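Local coordinates for putative exported protein (Bordetella pertussis Tohama I, PDB 2PFZ) that binds pyroglutamic acid as an extracytoplasmic solute receptor, probably delivering it to a tripartite ATP-independent periplasmic (TRAP) transporter, at residues A90-Y95 / Q234-G239; K190-I195 / E252-N257. All coordinates share one frame; numbering follows the deposited sequence.

In the fold
From the N terminus the chain first reaches 90-95, on helix 88-107, then the loop 190-195 between helix 183-188 and strand 197-199. Only afterwards do the two partners follow, both on or at the end of the long helix 222-256: 234-239 closes contact 1 over 138 intervening residues, and 252-257, at the end of that helix and just past it, closes contact 2 over 56. The two closures therefore cross rather than nest. Their centres lie about 27 Å apart and their nearest atoms about 17 Å, so they do not touch. Contact 1 ties the middle of helix 222-256 to helix 88-107, whereas contact 2 ties its C-terminal end to the loop leading into strand 197-199 of the mixed sheet.

Contact 1: residues A90-Y95 / Q234-G239; sequences ASFKLY and QAEERG
Tyr95 and Glu236 both swing CG away from the backbone N (chi1 170° and -163°), and the phenol and carboxylate meet from opposite directions. The glutamate chain stays extended beyond CG, and that length matters: the closest alpha carbons across the contact, CA of Phe92 and CA of Glu236, are still 10.9 Å apart. The reach ends in a short hydrogen bond of 2.5 Å, given by Tyr95 OH to Glu236 OE1. It arrives on the syn side of the carboxylate but tilted from its plane. Glu236 CD lies in the plane of the tyrosine ring, at its edge, while the carboxylate itself is turned 71° against that ring. The other oxygen, OE2, sits beside the same edge, 3.4 Å from Tyr95 CE2. One turn back along the helix, Phe92 brings its ring edge to the same oxygen, but more loosely, with CE1 4.2 Å from Glu236 OE2. The glutamate thus faces two aromatic edges, whose slightly positive C-H groups probably suit its charge. OE1 has a second donor in the backbone N of Ser116, so two bonds grip this one oxygen and help fix the carboxylate's rotation. Tyr95 also packs on Ser116, and Phe92 meets Trp240, one turn on from Glu236, edge-to-face. The tyrosine-carboxylate hydrogen bond thus joins helix 88-107 to helix 222-256, with Ser116 of strand 111-118 as the second donor, within the DctP-type periplasmic solute-binding fold.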
# COMPACT_ATOMS: atom_id res chain seq x y z
N ALA A 90 6.35 7.46 -11.97
CA ALA A 90 5.45 6.55 -12.70
C ALA A 90 4.29 6.15 -11.81
O ALA A 90 3.14 6.05 -12.26
CB ALA A 90 6.21 5.32 -13.19
N SER A 91 4.57 5.93 -10.53
CA SER A 91 3.52 5.56 -9.58
C SER A 91 2.48 6.69 -9.43
O SER A 91 1.27 6.42 -9.43
CB SER A 91 4.11 5.28 -8.19
OG SER A 91 3.07 4.99 -7.25
N PHE A 92 2.94 7.93 -9.29
CA PHE A 92 1.98 9.05 -9.23
C PHE A 92 1.15 9.17 -10.52
O PHE A 92 -0.06 9.43 -10.51
CB PHE A 92 2.69 10.37 -8.92
CG PHE A 92 1.73 11.45 -8.50
CD1 PHE A 92 1.24 11.47 -7.20
CD2 PHE A 92 1.27 12.39 -9.41
CE1 PHE A 92 0.32 12.42 -6.80
CE2 PHE A 92 0.36 13.35 -9.02
CZ PHE A 92 -0.11 13.37 -7.72
N LYS A 93 1.78 9.00 -11.65
CA LYS A 93 1.03 9.01 -12.91
C LYS A 93 0.05 7.85 -13.04
O LYS A 93 -1.07 8.03 -13.54
CB LYS A 93 2.01 9.05 -14.08
CG LYS A 93 2.75 10.37 -14.10
CD LYS A 93 3.84 10.47 -15.11
CE LYS A 93 4.19 11.97 -15.25
NZ LYS A 93 5.64 12.27 -15.39
N LEU A 94 0.44 6.67 -12.55
CA LEU A 94 -0.49 5.53 -12.55
C LEU A 94 -1.68 5.86 -11.68
O LEU A 94 -2.81 5.60 -12.04
CB LEU A 94 0.19 4.25 -12.04
CG LEU A 94 -0.67 2.97 -12.10
CD1 LEU A 94 -1.13 2.66 -13.55
CD2 LEU A 94 0.13 1.80 -11.51
N TYR A 95 -1.40 6.42 -10.52
CA TYR A 95 -2.44 6.88 -9.61
C TYR A 95 -3.42 7.84 -10.29
O TYR A 95 -4.64 7.66 -10.19
CB TYR A 95 -1.78 7.56 -8.39
CG TYR A 95 -2.72 8.32 -7.44
CD1 TYR A 95 -4.05 7.92 -7.23
CD2 TYR A 95 -2.23 9.41 -6.72
CE1 TYR A 95 -4.89 8.63 -6.33
CE2 TYR A 95 -3.07 10.13 -5.82
CZ TYR A 95 -4.38 9.73 -5.65
OH TYR A 95 -5.16 10.42 -4.73
N GLN A 234 -3.24 18.37 1.68
CA GLN A 234 -1.96 18.54 2.38
C GLN A 234 -1.38 17.17 2.75
O GLN A 234 -0.18 16.95 2.59
CB GLN A 234 -2.13 19.42 3.64
CG GLN A 234 -2.54 20.85 3.29
CD GLN A 234 -2.83 21.77 4.49
OE1 GLN A 234 -2.66 21.40 5.67
NE2 GLN A 234 -3.28 22.97 4.18
N ALA A 235 -2.24 16.25 3.23
CA ALA A 235 -1.79 14.90 3.65
C ALA A 235 -1.23 14.11 2.47
O ALA A 235 -0.22 13.39 2.62
CB ALA A 235 -2.93 14.12 4.30
N GLU A 236 -1.88 14.22 1.31
CA GLU A 236 -1.39 13.55 0.11
C GLU A 236 -0.02 14.07 -0.28
O GLU A 236 0.84 13.28 -0.58
CB GLU A 236 -2.33 13.69 -1.07
CG GLU A 236 -2.02 12.65 -2.16
CD GLU A 236 -3.10 12.58 -3.21
OE1 GLU A 236 -4.13 11.90 -2.95
OE2 GLU A 236 -2.92 13.18 -4.30
N GLU A 237 0.15 15.39 -0.30
CA GLU A 237 1.43 16.01 -0.66
C GLU A 237 2.54 15.58 0.29
O GLU A 237 3.62 15.13 -0.15
CB GLU A 237 1.29 17.56 -0.67
CG GLU A 237 2.60 18.29 -0.99
CD GLU A 237 2.42 19.57 -1.79
OE1 GLU A 237 1.56 19.62 -2.70
OE2 GLU A 237 3.18 20.54 -1.52
N ARG A 238 2.26 15.71 1.58
CA ARG A 238 3.22 15.35 2.62
C ARG A 238 3.54 13.86 2.59
O ARG A 238 4.68 13.48 2.82
CB ARG A 238 2.69 15.74 4.01
CG ARG A 238 3.65 15.48 5.19
CD ARG A 238 2.97 15.71 6.55
NE ARG A 238 2.04 16.81 6.51
CZ ARG A 238 0.71 16.74 6.66
NH1 ARG A 238 0.04 15.60 6.89
NH2 ARG A 238 0.06 17.88 6.58
N GLY A 239 2.54 13.02 2.35
CA GLY A 239 2.71 11.55 2.40
C GLY A 239 3.61 11.06 1.27
O GLY A 239 4.51 10.24 1.48

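Contact 2: residues K190-I195 / E252-N257; sequences KTYEYI and EQLAKN
Gln253 O is gripped twice by Asn257, whose backbone N lies 3.0 Å away and whose side-chain ND2 lies 3.2 Å away, the two reaching it from opposite faces of the carbonyl plane. The ND2 bond is bent, with an N-H...O angle of 141°, and its donor stands above that plane. Tied back in this way at the first residue to leave the helix, the asparagine lies flat on Tyr192. Its CB sits over the ring centre, 3.7 Å from the centroid, as a CH-pi contact, and the amide continues across the same face only 11° from parallel, with OD1 3.6 Å from Tyr192 CE2. On the opposite face Lys190 CA lies offset toward the rim, so the ring is sandwiched between its own loop and the helix end. Tyr192 is presented there by a chi1 of 56°, which sets CG between the backbone N and the carbonyl carbon. Leu254 meets the ring at its edge, through CD2 at 3.9 Å from CD1 of Tyr192. Met259 touches both Tyr192 and Leu254, and Phe187 packs on Asn257, so the end of helix 222-256 is fitted against helix 183-188 and the loop leading to strand 197-199.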
# COMPACT_ATOMS: atom_id res chain seq x y z
N LYS A 190 11.64 -5.03 12.35
CA LYS A 190 12.99 -5.55 12.59
C LYS A 190 13.25 -6.85 11.84
O LYS A 190 13.73 -7.83 12.42
CB LYS A 190 13.24 -5.72 14.10
CG LYS A 190 13.30 -4.39 14.82
CD LYS A 190 14.29 -4.44 15.98
CE LYS A 190 13.62 -4.86 17.28
NZ LYS A 190 13.30 -3.65 18.07
N THR A 191 12.92 -6.85 10.54
CA THR A 191 13.09 -8.01 9.64
C THR A 191 14.56 -8.46 9.56
O THR A 191 14.85 -9.64 9.37
CB THR A 191 12.51 -7.70 8.23
OG1 THR A 191 11.09 -7.73 8.34
CG2 THR A 191 12.90 -8.74 7.18
N TYR A 192 15.47 -7.51 9.74
CA TYR A 192 16.91 -7.78 9.76
C TYR A 192 17.37 -8.79 10.82
O TYR A 192 18.44 -9.39 10.68
CB TYR A 192 17.69 -6.47 9.89
CG TYR A 192 17.32 -5.62 11.09
CD1 TYR A 192 16.48 -4.51 10.95
CD2 TYR A 192 17.82 -5.91 12.36
CE1 TYR A 192 16.15 -3.71 12.06
CE2 TYR A 192 17.50 -5.12 13.46
CZ TYR A 192 16.66 -4.04 13.30
OH TYR A 192 16.37 -3.26 14.39
N GLU A 193 16.57 -8.98 11.86
CA GLU A 193 16.88 -10.00 12.86
C GLU A 193 16.79 -11.44 12.27
O GLU A 193 17.50 -12.34 12.71
CB GLU A 193 16.00 -9.83 14.10
CG GLU A 193 16.30 -8.55 14.87
CD GLU A 193 15.39 -8.31 16.06
OE1 GLU A 193 14.34 -8.97 16.14
OE2 GLU A 193 15.74 -7.46 16.91
N TYR A 194 15.96 -11.62 11.25
CA TYR A 194 15.62 -12.94 10.75
C TYR A 194 15.91 -13.16 9.29
O TYR A 194 16.09 -14.30 8.85
CB TYR A 194 14.13 -13.21 10.99
CG TYR A 194 13.75 -13.20 12.44
CD1 TYR A 194 13.99 -14.31 13.25
CD2 TYR A 194 13.15 -12.08 13.01
CE1 TYR A 194 13.64 -14.30 14.60
CE2 TYR A 194 12.79 -12.07 14.35
CZ TYR A 194 13.04 -13.18 15.14
OH TYR A 194 12.68 -13.16 16.47
N ILE A 195 15.93 -12.07 8.53
CA ILE A 195 16.11 -12.15 7.09
C ILE A 195 17.21 -11.17 6.68
O ILE A 195 17.17 -10.01 7.07
CB ILE A 195 14.76 -11.87 6.35
CG1 ILE A 195 13.68 -12.85 6.81
CG2 ILE A 195 14.94 -11.97 4.86
CD1 ILE A 195 12.27 -12.55 6.29
N GLU A 252 19.53 2.46 4.04
CA GLU A 252 20.83 2.65 4.71
C GLU A 252 20.76 2.20 6.17
O GLU A 252 21.73 1.67 6.70
CB GLU A 252 21.28 4.12 4.63
CG GLU A 252 21.55 4.63 3.20
CD GLU A 252 22.60 3.82 2.47
OE1 GLU A 252 23.73 3.71 2.98
OE2 GLU A 252 22.29 3.27 1.39
N GLN A 253 19.62 2.38 6.82
CA GLN A 253 19.46 1.92 8.19
C GLN A 253 19.40 0.39 8.25
O GLN A 253 20.01 -0.21 9.11
CB GLN A 253 18.27 2.59 8.88
CG GLN A 253 18.39 2.69 10.40
CD GLN A 253 19.36 3.77 10.91
OE1 GLN A 253 19.66 3.82 12.10
NE2 GLN A 253 19.85 4.63 10.01
N LEU A 254 18.69 -0.24 7.32
CA LEU A 254 18.68 -1.71 7.20
C LEU A 254 20.09 -2.24 7.00
O LEU A 254 20.48 -3.26 7.61
CB LEU A 254 17.78 -2.15 6.03
CG LEU A 254 16.27 -2.07 6.30
CD1 LEU A 254 15.47 -2.26 5.02
CD2 LEU A 254 15.84 -3.09 7.33
N ALA A 255 20.87 -1.56 6.16
CA ALA A 255 22.29 -1.90 5.99
C ALA A 255 23.05 -1.74 7.31
O ALA A 255 23.77 -2.66 7.71
CB ALA A 255 22.94 -1.06 4.87
N LYS A 256 22.86 -0.61 8.00
CA LYS A 256 23.50 -0.41 9.31
C LYS A 256 23.26 -1.63 10.20
O LYS A 256 24.13 -2.03 10.98
CB LYS A 256 22.97 0.88 9.99
CG LYS A 256 23.53 1.15 11.40
CD LYS A 256 23.61 2.65 11.74
CE LYS A 256 22.74 3.08 12.95
NZ LYS A 256 22.84 2.16 14.15
N ASN A 257 22.08 -2.23 10.05
CA ASN A 257 21.62 -3.35 10.87
C ASN A 257 21.96 -4.75 10.37
O ASN A 257 21.47 -5.76 10.91
CB ASN A 257 20.13 -3.20 11.12
CG ASN A 257 19.84 -2.33 12.31
OD1 ASN A 257 20.15 -2.69 13.44
ND2 ASN A 257 19.25 -1.16 12.06